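Local coordinates for protein PspGI restriction endonuclease (Pyrococcus sp. GI-H, PDB 3BM3) that probably cleaves DNA at specific sites as a type II restriction endonuclease that flips bases out of the double helix, at residues 216-219 against 224-227; 190-195 against 244-249; 73-78 against 90-95; 65-70 against 94-99. The protein carries 2 engineered substitutions. All coordinates share one frame; numbering follows the deposited sequence. Where two conformers were deposited one is given.

Interaction 1 (216-219 against 224-227)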
# COMPACT_ATOMS: atom_id res chain seq x y z
N ASP C 216 -12.19 17.77 1.60
CA ASP C 216 -12.98 18.82 0.98
C ASP C 216 -12.16 19.72 0.10
O ASP C 216 -12.61 20.11 -0.98
CB ASP C 216 -13.75 19.64 2.01
CG ASP C 216 -14.89 18.88 2.65
OD1 ASP C 216 -14.98 17.65 2.54
OD2 ASP C 216 -15.70 19.56 3.32
N GLY C 217 -10.94 20.04 0.56
CA GLY C 217 -10.01 20.93 -0.13
C GLY C 217 -9.59 20.49 -1.51
O GLY C 217 -9.11 21.28 -2.31
N ARG C 218 -9.76 19.20 -1.80
CA ARG C 218 -9.37 18.66 -3.10
C ARG C 218 -10.55 18.49 -4.05
O ARG C 218 -10.37 18.32 -5.24
CB ARG C 218 -8.65 17.32 -2.85
CG ARG C 218 -8.21 16.56 -4.07
CD ARG C 218 -7.46 17.39 -5.08
NE ARG C 218 -6.95 16.49 -6.11
CZ ARG C 218 -6.74 16.82 -7.38
NH1 ARG C 218 -6.98 18.06 -7.81
NH2 ARG C 218 -6.29 15.92 -8.21
N TYR C 219 -11.76 18.55 -3.54
CA TYR C 219 -12.94 18.25 -4.32
C TYR C 219 -13.01 19.14 -5.56
O TYR C 219 -13.10 18.66 -6.67
CB TYR C 219 -14.20 18.39 -3.49
CG TYR C 219 -15.43 18.09 -4.28
CD1 TYR C 219 -15.84 16.79 -4.51
CD2 TYR C 219 -16.15 19.11 -4.86
CE1 TYR C 219 -16.95 16.51 -5.28
CE2 TYR C 219 -17.28 18.85 -5.60
CZ TYR C 219 -17.67 17.54 -5.83
OH TYR C 219 -18.79 17.31 -6.59
N GLU C 224 -12.63 19.84 -11.37
CA GLU C 224 -12.20 20.69 -12.46
C GLU C 224 -11.35 19.89 -13.45
O GLU C 224 -11.51 20.02 -14.66
CB GLU C 224 -11.41 21.89 -11.94
CG GLU C 224 -11.01 22.89 -13.03
CD GLU C 224 -12.20 23.30 -13.88
OE1 GLU C 224 -13.26 23.57 -13.27
OE2 GLU C 224 -12.08 23.36 -15.13
N GLU C 225 -10.43 19.07 -12.92
CA GLU C 225 -9.64 18.19 -13.77
C GLU C 225 -10.52 17.28 -14.60
O GLU C 225 -10.30 17.11 -15.80
CB GLU C 225 -8.69 17.34 -12.95
CG GLU C 225 -7.53 18.06 -12.39
CD GLU C 225 -6.58 17.12 -11.68
OE1 GLU C 225 -6.37 16.00 -12.19
OE2 GLU C 225 -6.04 17.51 -10.64
N ILE C 226 -11.52 16.69 -13.96
CA ILE C 226 -12.46 15.84 -14.65
C ILE C 226 -13.15 16.61 -15.79
O ILE C 226 -13.23 16.15 -16.93
CB ILE C 226 -13.46 15.23 -13.64
CG1 ILE C 226 -12.71 14.21 -12.76
CG2 ILE C 226 -14.65 14.60 -14.35
CD1 ILE C 226 -13.54 13.60 -11.61
N LYS C 227 -13.60 17.82 -15.47
CA LYS C 227 -14.32 18.66 -16.44
C LYS C 227 -13.44 19.06 -17.61
O LYS C 227 -13.95 19.36 -18.70
CB LYS C 227 -14.90 19.89 -15.75
CG LYS C 227 -16.10 19.57 -14.86
CD LYS C 227 -16.74 20.84 -14.35
CE LYS C 227 -17.93 20.61 -13.42
NZ LYS C 227 -18.36 21.92 -12.75
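Glu225 OE2 receives two N-H groups at once, from Arg218 NH2 at 2.9 Å and from Arg218 NH1 at 3.0 Å. This is an i to i+7 salt bridge along one helix, 216-227, and it illustrates how two helical turns can be tied together on their outer side. The CA atoms of Arg218 and Glu225 stand 10.7 Å apart, a gap closed here by two long side chains reaching toward each other. Arg218 leaves the backbone with CG anti to N and bends at its second torsion (chi2 49°), which sends the guanidinium along the helix toward its later turns. Glu225 answers with a chain extended beyond CG, and the two side chains meet at about a right angle. The acceptor oxygen lies in the guanidinium plane, at the end where NH1 and NH2 diverge. Seen from the carboxylate, both donors approach from the same face, more than 40° out of its plane. Sharing one oxygen leaves both bonds bent, the straighter being that of NH2 at 151°. The grip on the guanidinium continues beyond these two residues: Ser221 OG takes NH1 and the carbonyl of Phe196 takes NH2, which would hold its rotation. The second carboxylate oxygen stands back, with Glu225 OE1 4.0 Å from Arg218 NH2.

Interaction 2 (190-195 against 244-249)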
# COMPACT_ATOMS: atom_id res chain seq x y z
N VAL C 190 -12.89 6.52 1.20
CA VAL C 190 -12.61 7.83 1.75
C VAL C 190 -11.09 8.02 1.82
O VAL C 190 -10.41 7.21 2.42
CB VAL C 190 -13.16 7.97 3.18
CG1 VAL C 190 -12.80 9.31 3.76
CG2 VAL C 190 -14.63 7.71 3.21
N GLY C 191 -10.62 9.10 1.21
CA GLY C 191 -9.22 9.46 1.26
C GLY C 191 -9.17 10.82 1.88
O GLY C 191 -10.12 11.60 1.77
N PHE C 192 -8.11 11.10 2.60
CA PHE C 192 -7.98 12.39 3.24
C PHE C 192 -6.66 12.99 2.74
O PHE C 192 -5.72 13.22 3.50
CB PHE C 192 -8.03 12.23 4.75
CG PHE C 192 -8.61 13.42 5.45
CD1 PHE C 192 -9.89 13.80 5.19
CD2 PHE C 192 -7.87 14.13 6.38
CE1 PHE C 192 -10.44 14.93 5.80
CE2 PHE C 192 -8.42 15.23 7.01
CZ PHE C 192 -9.73 15.59 6.72
N ASP C 193 -6.64 13.22 1.44
CA ASP C 193 -5.40 13.43 0.70
C ASP C 193 -5.64 14.49 -0.31
O ASP C 193 -6.41 14.31 -1.25
CB ASP C 193 -4.94 12.11 0.04
CG ASP C 193 -3.57 12.19 -0.58
OD1 ASP C 193 -3.10 13.31 -0.87
OD2 ASP C 193 -2.98 11.11 -0.83
N GLU C 194 -4.96 15.60 -0.13
CA GLU C 194 -5.07 16.73 -1.03
C GLU C 194 -4.48 16.44 -2.40
O GLU C 194 -4.73 17.20 -3.34
CB GLU C 194 -4.41 17.97 -0.39
CG GLU C 194 -4.91 18.27 1.04
CD GLU C 194 -6.21 19.09 1.13
OE1 GLU C 194 -6.80 19.46 0.07
OE2 GLU C 194 -6.61 19.39 2.29
N GLU C 195 -3.72 15.34 -2.55
CA GLU C 195 -3.13 14.96 -3.82
C GLU C 195 -3.83 13.76 -4.44
O GLU C 195 -3.31 13.13 -5.33
CB GLU C 195 -1.63 14.69 -3.65
CG GLU C 195 -0.85 15.89 -3.13
CD GLU C 195 -1.17 17.21 -3.84
OE1 GLU C 195 -1.20 17.23 -5.11
OE2 GLU C 195 -1.37 18.23 -3.13
N ARG C 244 -17.44 12.71 -4.02
CA ARG C 244 -18.07 13.53 -3.01
C ARG C 244 -17.02 14.12 -2.10
O ARG C 244 -15.95 13.56 -1.92
CB ARG C 244 -19.03 12.71 -2.15
CG ARG C 244 -20.07 11.89 -2.87
CD ARG C 244 -21.17 12.73 -3.32
NE ARG C 244 -22.06 13.04 -2.19
CZ ARG C 244 -22.88 14.08 -2.17
NH1 ARG C 244 -22.88 14.95 -3.18
NH2 ARG C 244 -23.67 14.28 -1.14
N ARG C 245 -17.36 15.24 -1.48
CA ARG C 245 -16.54 15.76 -0.42
C ARG C 245 -16.66 14.86 0.80
O ARG C 245 -17.73 14.35 1.13
CB ARG C 245 -17.01 17.17 -0.06
CG ARG C 245 -16.84 18.17 -1.12
CD ARG C 245 -17.41 19.49 -0.63
NE ARG C 245 -17.08 20.62 -1.51
CZ ARG C 245 -17.79 20.98 -2.58
NH1 ARG C 245 -18.88 20.30 -2.94
NH2 ARG C 245 -17.40 22.03 -3.31
N PHE C 246 -15.56 14.75 1.54
CA PHE C 246 -15.56 14.08 2.82
C PHE C 246 -16.73 14.52 3.70
O PHE C 246 -17.40 13.72 4.32
CB PHE C 246 -14.24 14.37 3.53
CG PHE C 246 -14.18 13.83 4.93
CD1 PHE C 246 -13.81 12.53 5.15
CD2 PHE C 246 -14.54 14.61 6.01
CE1 PHE C 246 -13.73 12.04 6.44
CE2 PHE C 246 -14.47 14.11 7.30
CZ PHE C 246 -14.07 12.82 7.50
N SER C 247 -16.98 15.82 3.74
CA SER C 247 -18.02 16.30 4.60
C SER C 247 -19.37 15.71 4.30
O SER C 247 -20.26 15.69 5.17
CB SER C 247 -18.07 17.82 4.53
OG SER C 247 -16.97 18.33 5.22
N ASP C 248 -19.56 15.28 3.05
CA ASP C 248 -20.85 14.80 2.60
C ASP C 248 -21.14 13.39 3.07
O ASP C 248 -22.30 12.93 2.99
CB ASP C 248 -20.91 14.72 1.08
CG ASP C 248 -20.87 16.05 0.41
OD1 ASP C 248 -20.99 17.06 1.08
OD2 ASP C 248 -20.72 16.06 -0.82
N ILE C 249 -20.13 12.67 3.54
CA ILE C 249 -20.34 11.26 3.76
C ILE C 249 -21.36 11.01 4.88
O ILE C 249 -22.07 10.04 4.87
CB ILE C 249 -19.04 10.50 4.01
CG1 ILE C 249 -19.26 9.00 3.86
CG2 ILE C 249 -18.42 10.89 5.39
CD1 ILE C 249 -17.99 8.16 3.82
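Val190 CG2 presses on Ile249 CD1 at 3.4 Å, closer than carbon atoms usually stand, and this is the tight end of a contact between the end of strand 186-191 and the turn that leads from strand 243-245 into helix 249-259. The two strands are not neighbours in the central mixed sheet: strand 211-214 runs between them, and its Tyr213 touches both Val190 and Ile249. The other methyl of the valine, CG1, is set anti to the backbone N (chi1 177°) and meets the edge of the Phe246 ring, in its plane, 3.6 Å from Phe246 CD1. One branched residue thus serves two partners with separate methyls. Packing eases at Phe192, which makes an edge-to-face pair with Phe246: Phe192 CE1 stands 4.0 Å above the centre of the Phe246 ring, with the planes at 63°. Phe192 also stacks on Phe104, so it is held from a second direction.

Toward solvent the chemistry changes. Beyond Phe192 the chain leaves the contact in an Asx turn, Asp193 OD1 taking the backbone N of Glu195 at 2.7 Å, and Glu195 is exposed. On the other segment, Asp248 OD2 lies over the face of the Arg244 guanidinium, an attraction of charges without a directed N-H, while Arg244 NH2 has its salt bridge with Asp252. The buried side chains, by contrast, meet through shape and the exclusion of water, while backbone bonds to strand 211-214 set the strands themselves.

Interaction 3 (73-78 against 90-95). With nucleotides of chain B.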
# COMPACT_ATOMS: atom_id res chain seq x y z
N GLN C 73 9.64 14.55 23.80
CA GLN C 73 10.00 14.12 25.15
C GLN C 73 10.68 12.77 25.15
O GLN C 73 11.70 12.55 25.82
CB GLN C 73 8.77 14.04 26.03
CG GLN C 73 8.18 15.39 26.36
CD GLN C 73 7.04 15.27 27.31
OE1 GLN C 73 7.09 14.46 28.25
NE2 GLN C 73 6.00 16.03 27.07
N VAL C 74 10.10 11.84 24.41
CA VAL C 74 10.62 10.49 24.34
C VAL C 74 11.98 10.48 23.65
O VAL C 74 12.92 9.84 24.11
CB VAL C 74 9.63 9.57 23.63
CG1 VAL C 74 10.26 8.21 23.38
CG2 VAL C 74 8.41 9.40 24.46
N ARG C 75 12.10 11.25 22.57
CA ARG C 75 13.36 11.38 21.88
C ARG C 75 14.47 11.84 22.81
O ARG C 75 15.56 11.23 22.91
CB ARG C 75 13.23 12.38 20.73
CG ARG C 75 14.52 12.50 19.93
CD ARG C 75 14.38 13.51 18.81
NE ARG C 75 13.57 12.97 17.74
CZ ARG C 75 12.31 13.30 17.48
NH1 ARG C 75 11.67 14.21 18.21
NH2 ARG C 75 11.69 12.71 16.49
N GLU C 76 14.19 12.91 23.54
CA GLU C 76 15.20 13.44 24.45
C GLU C 76 15.62 12.41 25.49
O GLU C 76 16.81 12.28 25.80
CB GLU C 76 14.69 14.74 25.09
CG GLU C 76 14.56 15.85 24.05
CD GLU C 76 14.04 17.16 24.62
OE1 GLU C 76 13.67 17.23 25.82
OE2 GLU C 76 13.98 18.14 23.84
N ALA C 77 14.68 11.65 26.01
CA ALA C 77 14.97 10.65 27.03
C ALA C 77 15.85 9.56 26.47
O ALA C 77 16.83 9.15 27.12
CB ALA C 77 13.67 10.06 27.62
N TYR C 78 15.51 9.09 25.26
CA TYR C 78 16.27 8.00 24.63
C TYR C 78 17.65 8.47 24.17
O TYR C 78 18.60 7.72 24.26
CB TYR C 78 15.49 7.32 23.52
CG TYR C 78 14.53 6.33 24.10
CD1 TYR C 78 13.34 6.75 24.67
CD2 TYR C 78 14.81 4.97 24.11
CE1 TYR C 78 12.45 5.85 25.23
CE2 TYR C 78 13.91 4.04 24.66
CZ TYR C 78 12.74 4.50 25.23
OH TYR C 78 11.84 3.61 25.79
N GLN C 90 13.50 5.62 13.19
CA GLN C 90 12.74 4.70 12.35
C GLN C 90 11.47 4.34 13.10
O GLN C 90 10.37 4.33 12.54
CB GLN C 90 13.54 3.43 12.06
CG GLN C 90 12.74 2.45 11.27
CD GLN C 90 13.40 1.13 11.16
OE1 GLN C 90 13.81 0.58 12.17
NE2 GLN C 90 13.55 0.64 9.94
N SER C 91 11.64 4.03 14.38
CA SER C 91 10.50 3.67 15.24
C SER C 91 9.47 4.77 15.29
O SER C 91 8.27 4.51 15.17
CB SER C 91 10.95 3.27 16.65
OG SER C 91 11.64 2.02 16.64
N PHE C 92 9.92 6.02 15.39
CA PHE C 92 9.00 7.11 15.39
C PHE C 92 8.28 7.25 14.05
O PHE C 92 7.10 7.49 14.05
CB PHE C 92 9.71 8.40 15.69
CG PHE C 92 10.17 8.57 17.11
CD1 PHE C 92 9.50 8.01 18.20
CD2 PHE C 92 11.27 9.35 17.35
CE1 PHE C 92 9.92 8.25 19.51
CE2 PHE C 92 11.69 9.56 18.64
CZ PHE C 92 11.02 9.03 19.71
N GLN C 93 9.00 7.12 12.93
CA GLN C 93 8.36 7.20 11.61
C GLN C 93 7.29 6.13 11.51
O GLN C 93 6.21 6.38 11.04
CB GLN C 93 9.37 7.10 10.44
CG GLN C 93 8.72 7.15 9.11
CD GLN C 93 8.00 8.45 8.92
OE1 GLN C 93 8.67 9.50 8.74
NE2 GLN C 93 6.66 8.44 9.03
N GLN C 94 7.63 4.92 11.93
CA GLN C 94 6.69 3.80 11.88
C GLN C 94 5.47 4.06 12.76
O GLN C 94 4.34 3.77 12.39
CB GLN C 94 7.41 2.50 12.18
CG GLN C 94 8.48 2.17 11.18
CD GLN C 94 7.96 1.72 9.83
OE1 GLN C 94 7.17 2.43 9.20
NE2 GLN C 94 8.38 0.56 9.40
N ALA C 95 5.71 4.63 13.94
CA ALA C 95 4.62 5.11 14.81
C ALA C 95 3.77 6.14 14.13
O ALA C 95 2.56 6.09 14.20
CB ALA C 95 5.19 5.64 16.13
P DG B 9 11.15 -3.90 10.62
OP1 DG B 9 12.62 -3.91 10.35
OP2 DG B 9 10.40 -5.17 10.66
O5' DG B 9 10.92 -3.15 12.00
C5' DG B 9 11.44 -1.84 12.19
C4' DG B 9 10.42 -0.95 12.85
O4' DG B 9 9.29 -0.75 11.95
C3' DG B 9 9.82 -1.49 14.14
O3' DG B 9 9.52 -0.38 14.97
C2' DG B 9 8.56 -2.18 13.66
C1' DG B 9 8.10 -1.23 12.56
N9 DG B 9 7.29 -1.85 11.52
C8 DG B 9 7.50 -3.07 10.92
N7 DG B 9 6.64 -3.34 9.98
C5 DG B 9 5.80 -2.24 9.96
C6 DG B 9 4.67 -1.96 9.14
O6 DG B 9 4.19 -2.65 8.23
N1 DG B 9 4.10 -0.73 9.46
C2 DG B 9 4.56 0.12 10.44
N2 DG B 9 3.88 1.26 10.59
N3 DG B 9 5.61 -0.13 11.21
C4 DG B 9 6.18 -1.32 10.91
P DA B 10 9.00 -0.60 16.47
OP1 DA B 10 9.85 0.25 17.34
OP2 DA B 10 8.84 -2.04 16.77
O5' DA B 10 7.57 0.10 16.42
C5' DA B 10 7.48 1.44 15.97
C4' DA B 10 6.04 1.85 15.84
O4' DA B 10 5.42 1.14 14.75
C3' DA B 10 5.19 1.57 17.07
O3' DA B 10 4.30 2.65 17.26
C2' DA B 10 4.45 0.29 16.71
C1' DA B 10 4.27 0.42 15.21
N9 DA B 10 4.27 -0.85 14.50
C8 DA B 10 5.13 -1.91 14.69
N7 DA B 10 4.92 -2.91 13.88
C5 DA B 10 3.85 -2.49 13.10
C6 DA B 10 3.17 -3.10 12.05
N6 DA B 10 3.49 -4.31 11.58
N1 DA B 10 2.14 -2.43 11.50
C2 DA B 10 1.84 -1.21 11.97
N3 DA B 10 2.43 -0.52 12.95
C4 DA B 10 3.43 -1.23 13.48
P DG B 8 14.54 -0.96 6.46
OP1 DG B 8 14.47 0.41 5.93
OP2 DG B 8 15.70 -1.37 7.32
O5' DG B 8 13.24 -1.23 7.32
C5' DG B 8 11.95 -1.04 6.76
C4' DG B 8 10.91 -1.37 7.80
O4' DG B 8 9.59 -1.16 7.25
C3' DG B 8 10.94 -2.83 8.24
O3' DG B 8 10.47 -2.90 9.58
C2' DG B 8 9.90 -3.46 7.33
C1' DG B 8 8.86 -2.36 7.41
N9 DG B 8 7.82 -2.39 6.39
C8 DG B 8 7.61 -3.35 5.43
N7 DG B 8 6.56 -3.12 4.69
C5 DG B 8 6.04 -1.94 5.20
C6 DG B 8 4.89 -1.21 4.83
O6 DG B 8 4.05 -1.48 3.96
N1 DG B 8 4.75 -0.05 5.60
C2 DG B 8 5.60 0.33 6.61
N2 DG B 8 5.30 1.48 7.23
N3 DG B 8 6.66 -0.35 6.98
C4 DG B 8 6.82 -1.47 6.24
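The Phe92 ring points its edge at helix 52-80: Val74 CG1 and Arg75 CA both lie in the ring plane, the former 3.8 Å from Phe92 CZ. The guanidinium of Arg75 has one face turned to the same ring, with Phe92 CE2 standing 3.6 Å above the Arg75 guanidinium plane and off its centre. Since the two planes are 68° apart, this is no parallel stack, and Arg75 NH2 comes obliquely to Phe92 CD2 at 3.5 Å. The setting is a helical hairpin, helices 52-80 and 85-115 joined by a short turn, with Phe92 as its wedge near the turn. Salt bridges from Arg75 NE to Glu89 and from NH2 to Glu71 hold the guanidinium in place, so its charge is probably balanced largely within the hairpin.

The far side of helix 85-115 faces DNA, and there the contacts to guanine edges are consistent with a part in reading the sequence. Ser91 OG gives a bond of 2.6 Å to DA10 OP1 of chain B. Gln94, folded at its second torsion (chi2 -73°), turns its amide to the minor-groove edge of DG8 of chain B: Gln94 OE1 accepts from DG8 N2 at 2.9 Å, almost straight at 172°, while Gln94 NE2 gives to DG8 N3 at 3.1 Å. The next guanine is touched too. Gln94 NE2 also reaches the sugar oxygen O4' of DG9 of chain B at 3.0 Å, and the backbone O of Gln94 accepts from DG9 N2 at 3.1 Å.

Interaction 4 (65-70 against 94-99). With nucleotides of chain B; nucleotides of chain A.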
# COMPACT_ATOMS: atom_id res chain seq x y z
N GLU C 65 0.23 17.55 16.55
CA GLU C 65 1.06 18.43 17.34
C GLU C 65 1.30 17.88 18.76
O GLU C 65 2.44 17.91 19.26
CB GLU C 65 0.44 19.83 17.38
CG GLU C 65 0.92 20.70 18.48
CD GLU C 65 -0.13 21.75 18.83
OE1 GLU C 65 -0.80 22.24 17.88
OE2 GLU C 65 -0.30 22.03 20.04
N ILE C 66 0.28 17.35 19.40
CA ILE C 66 0.43 16.76 20.71
C ILE C 66 1.35 15.55 20.63
O ILE C 66 2.29 15.42 21.44
CB ILE C 66 -0.94 16.38 21.32
CG1 ILE C 66 -1.68 17.67 21.66
CG2 ILE C 66 -0.79 15.55 22.57
CD1 ILE C 66 -3.15 17.47 21.94
N TYR C 67 1.07 14.68 19.67
CA TYR C 67 1.92 13.53 19.44
C TYR C 67 3.39 14.01 19.34
O TYR C 67 4.28 13.45 19.95
CB TYR C 67 1.53 12.83 18.14
CG TYR C 67 2.60 11.86 17.77
CD1 TYR C 67 2.64 10.62 18.37
CD2 TYR C 67 3.63 12.24 16.91
CE1 TYR C 67 3.69 9.75 18.08
CE2 TYR C 67 4.64 11.42 16.61
CZ TYR C 67 4.68 10.18 17.21
OH TYR C 67 5.74 9.38 16.94
N LYS C 68 3.64 15.02 18.53
CA LYS C 68 5.04 15.43 18.33
C LYS C 68 5.70 15.94 19.59
O LYS C 68 6.89 15.76 19.79
CB LYS C 68 5.15 16.45 17.23
CG LYS C 68 4.90 15.83 15.88
CD LYS C 68 5.25 16.76 14.74
CE LYS C 68 4.28 17.91 14.64
NZ LYS C 68 4.46 18.65 13.36
N GLU C 69 4.92 16.59 20.44
CA GLU C 69 5.43 17.03 21.73
C GLU C 69 5.83 15.85 22.57
O GLU C 69 6.87 15.85 23.22
CB GLU C 69 4.39 17.86 22.48
CG GLU C 69 4.06 19.19 21.82
CD GLU C 69 2.96 19.96 22.56
OE1 GLU C 69 3.17 20.27 23.76
OE2 GLU C 69 1.90 20.27 21.96
N TYR C 70 4.99 14.82 22.57
CA TYR C 70 5.33 13.59 23.29
C TYR C 70 6.52 12.90 22.66
O TYR C 70 7.41 12.44 23.35
CB TYR C 70 4.15 12.65 23.32
CG TYR C 70 3.03 13.08 24.24
CD1 TYR C 70 3.27 13.77 25.42
CD2 TYR C 70 1.70 12.78 23.93
CE1 TYR C 70 2.23 14.15 26.25
CE2 TYR C 70 0.67 13.16 24.75
CZ TYR C 70 0.94 13.82 25.92
OH TYR C 70 -0.07 14.21 26.78
N GLN C 94 7.63 4.92 11.93
CA GLN C 94 6.69 3.80 11.88
C GLN C 94 5.47 4.06 12.76
O GLN C 94 4.34 3.77 12.39
CB GLN C 94 7.41 2.50 12.18
CG GLN C 94 8.48 2.17 11.18
CD GLN C 94 7.96 1.72 9.83
OE1 GLN C 94 7.17 2.43 9.20
NE2 GLN C 94 8.38 0.56 9.40
N ALA C 95 5.71 4.63 13.94
CA ALA C 95 4.62 5.11 14.81
C ALA C 95 3.77 6.14 14.13
O ALA C 95 2.56 6.09 14.20
CB ALA C 95 5.19 5.64 16.13
N ARG C 96 4.39 7.09 13.43
CA ARG C 96 3.67 8.15 12.77
C ARG C 96 2.80 7.60 11.66
O ARG C 96 1.70 8.06 11.53
CB ARG C 96 4.65 9.20 12.25
CG ARG C 96 5.25 10.05 13.37
CD ARG C 96 5.95 11.26 12.83
NE ARG C 96 7.02 11.02 11.89
CZ ARG C 96 8.31 10.88 12.19
NH1 ARG C 96 8.72 10.90 13.45
NH2 ARG C 96 9.19 10.69 11.23
N PHE C 97 3.27 6.61 10.90
CA PHE C 97 2.45 6.02 9.85
C PHE C 97 1.23 5.38 10.50
O PHE C 97 0.09 5.68 10.16
CB PHE C 97 3.25 4.97 9.13
CG PHE C 97 4.25 5.53 8.12
CD1 PHE C 97 3.86 6.55 7.25
CD2 PHE C 97 5.51 4.99 7.99
CE1 PHE C 97 4.72 7.00 6.27
CE2 PHE C 97 6.38 5.48 7.02
CZ PHE C 97 5.97 6.45 6.16
N SER C 98 1.48 4.48 11.45
CA SER C 98 0.39 3.73 12.07
C SER C 98 -0.58 4.69 12.78
O SER C 98 -1.81 4.65 12.57
CB SER C 98 0.93 2.67 13.02
OG SER C 98 -0.14 1.93 13.57
N ARG C 99 -0.03 5.58 13.60
CA ARG C 99 -0.84 6.54 14.35
C ARG C 99 -1.59 7.56 13.52
O ARG C 99 -2.71 7.91 13.83
CB ARG C 99 0.02 7.28 15.37
CG ARG C 99 0.55 6.38 16.46
CD ARG C 99 1.57 7.15 17.28
NE ARG C 99 1.97 6.41 18.47
CZ ARG C 99 1.54 6.65 19.71
NH1 ARG C 99 0.68 7.62 19.96
NH2 ARG C 99 1.97 5.90 20.72
P DG B 9 11.15 -3.90 10.62
OP1 DG B 9 12.62 -3.91 10.35
OP2 DG B 9 10.40 -5.17 10.66
O5' DG B 9 10.92 -3.15 12.00
C5' DG B 9 11.44 -1.84 12.19
C4' DG B 9 10.42 -0.95 12.85
O4' DG B 9 9.29 -0.75 11.95
C3' DG B 9 9.82 -1.49 14.14
O3' DG B 9 9.52 -0.38 14.97
C2' DG B 9 8.56 -2.18 13.66
C1' DG B 9 8.10 -1.23 12.56
N9 DG B 9 7.29 -1.85 11.52
C8 DG B 9 7.50 -3.07 10.92
N7 DG B 9 6.64 -3.34 9.98
C5 DG B 9 5.80 -2.24 9.96
C6 DG B 9 4.67 -1.96 9.14
O6 DG B 9 4.19 -2.65 8.23
N1 DG B 9 4.10 -0.73 9.46
C2 DG B 9 4.56 0.12 10.44
N2 DG B 9 3.88 1.26 10.59
N3 DG B 9 5.61 -0.13 11.21
C4 DG B 9 6.18 -1.32 10.91
P DA A 6 0.37 9.46 5.97
OP1 DA A 6 -0.97 9.64 5.36
OP2 DA A 6 1.43 10.47 5.70
O5' DA A 6 0.13 9.32 7.54
C5' DA A 6 1.22 9.39 8.44
C4' DA A 6 1.43 10.82 8.86
O4' DA A 6 0.38 11.25 9.76
C3' DA A 6 2.75 11.08 9.58
O3' DA A 6 3.38 12.18 8.95
C2' DA A 6 2.32 11.42 11.00
C1' DA A 6 0.98 12.06 10.75
N9 DA A 6 0.08 12.11 11.90
C8 DA A 6 -1.12 12.78 11.95
N7 DA A 6 -1.73 12.68 13.11
C5 DA A 6 -0.88 11.90 13.87
C6 DA A 6 -0.96 11.44 15.20
N6 DA A 6 -1.98 11.72 16.01
N1 DA A 6 0.06 10.68 15.66
C2 DA A 6 1.08 10.41 14.84
N3 DA A 6 1.27 10.78 13.57
C4 DA A 6 0.24 11.54 13.14
P DC A 5 -3.74 4.93 6.33
OP1 DC A 5 -4.52 6.16 6.56
OP2 DC A 5 -4.08 4.02 5.21
O5' DC A 5 -2.21 5.36 6.17
C5' DC A 5 -1.59 6.15 7.17
C4' DC A 5 -0.13 6.33 6.84
O4' DC A 5 0.46 5.02 6.84
C3' DC A 5 0.11 6.92 5.45
O3' DC A 5 0.98 8.04 5.55
C2' DC A 5 0.77 5.81 4.66
C1' DC A 5 1.32 4.88 5.72
N1 DC A 5 1.30 3.48 5.31
C2 DC A 5 2.46 2.71 5.47
O2 DC A 5 3.43 3.22 6.04
N3 DC A 5 2.47 1.44 5.01
C4 DC A 5 1.38 0.92 4.43
N4 DC A 5 1.45 -0.32 3.96
C5 DC A 5 0.18 1.67 4.30
C6 DC A 5 0.18 2.93 4.75
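Tyr67 meets Arg96 and Arg99 through their aliphatic parts. With CG anti to its own backbone N (chi1 167°), Tyr67 sends its ring across to helix 85-115. Arg96 CG lies 3.6 Å from Tyr67 CE2, and on the other flank Arg99 CD comes to 3.4 Å from Tyr67 CE1; both arginine chains cross the tyrosine side chain at about a right angle. Ala95 CB adds a lighter touch at Tyr67 OH.

Contacts with DNA form a second group. DA6 of chain A lies over one face of the Tyr67 ring, its C2 3.6 Å above the plane, and Arg99 CB approaches the same base, 3.3 Å from DA6 C2. A base held against protein in this way is consistent with base flipping. DC5 of chain A sets its O2 over a face of Phe97, 3.2 Å from Phe97 CG.

Among polar ends, Glu71 takes both Tyr67 OH and Arg96 NH1, Gln93 OE1 takes Arg96 NH2, and the NE atoms of Arg96 and Arg99 form salt bridges with DNA phosphates.

The segments of helices 52-80 and 85-115 run nearly antiparallel, at 155°, with axes 12.1 Å apart, a wide gap that the tyrosine spans. Helix 20-31 flanks the pair, touching Ile66 and Arg99.

In the fold
The four contacts fall into two groups. Interactions 3 and 4 come first along the chain, use helices 52-80 and 85-115, and have centres 9 Å apart; they share Gln94 and Ala95, and both touch the DNA and the second subunit. Interactions 1 and 2 lie 11 Å apart in the body built on the mixed sheet, interaction 1 nested within the loop that interaction 2 closes, and Asp216 of one probably hydrogen-bonds Ser247 of the other at OD2 to OG, 2.6 Å. Centres of the two groups are 22 to 37 Å apart. The helical pair thus carries base contacts that probably contribute to recognition, while helix 216-227 and the strand ends belong to the body that carries it.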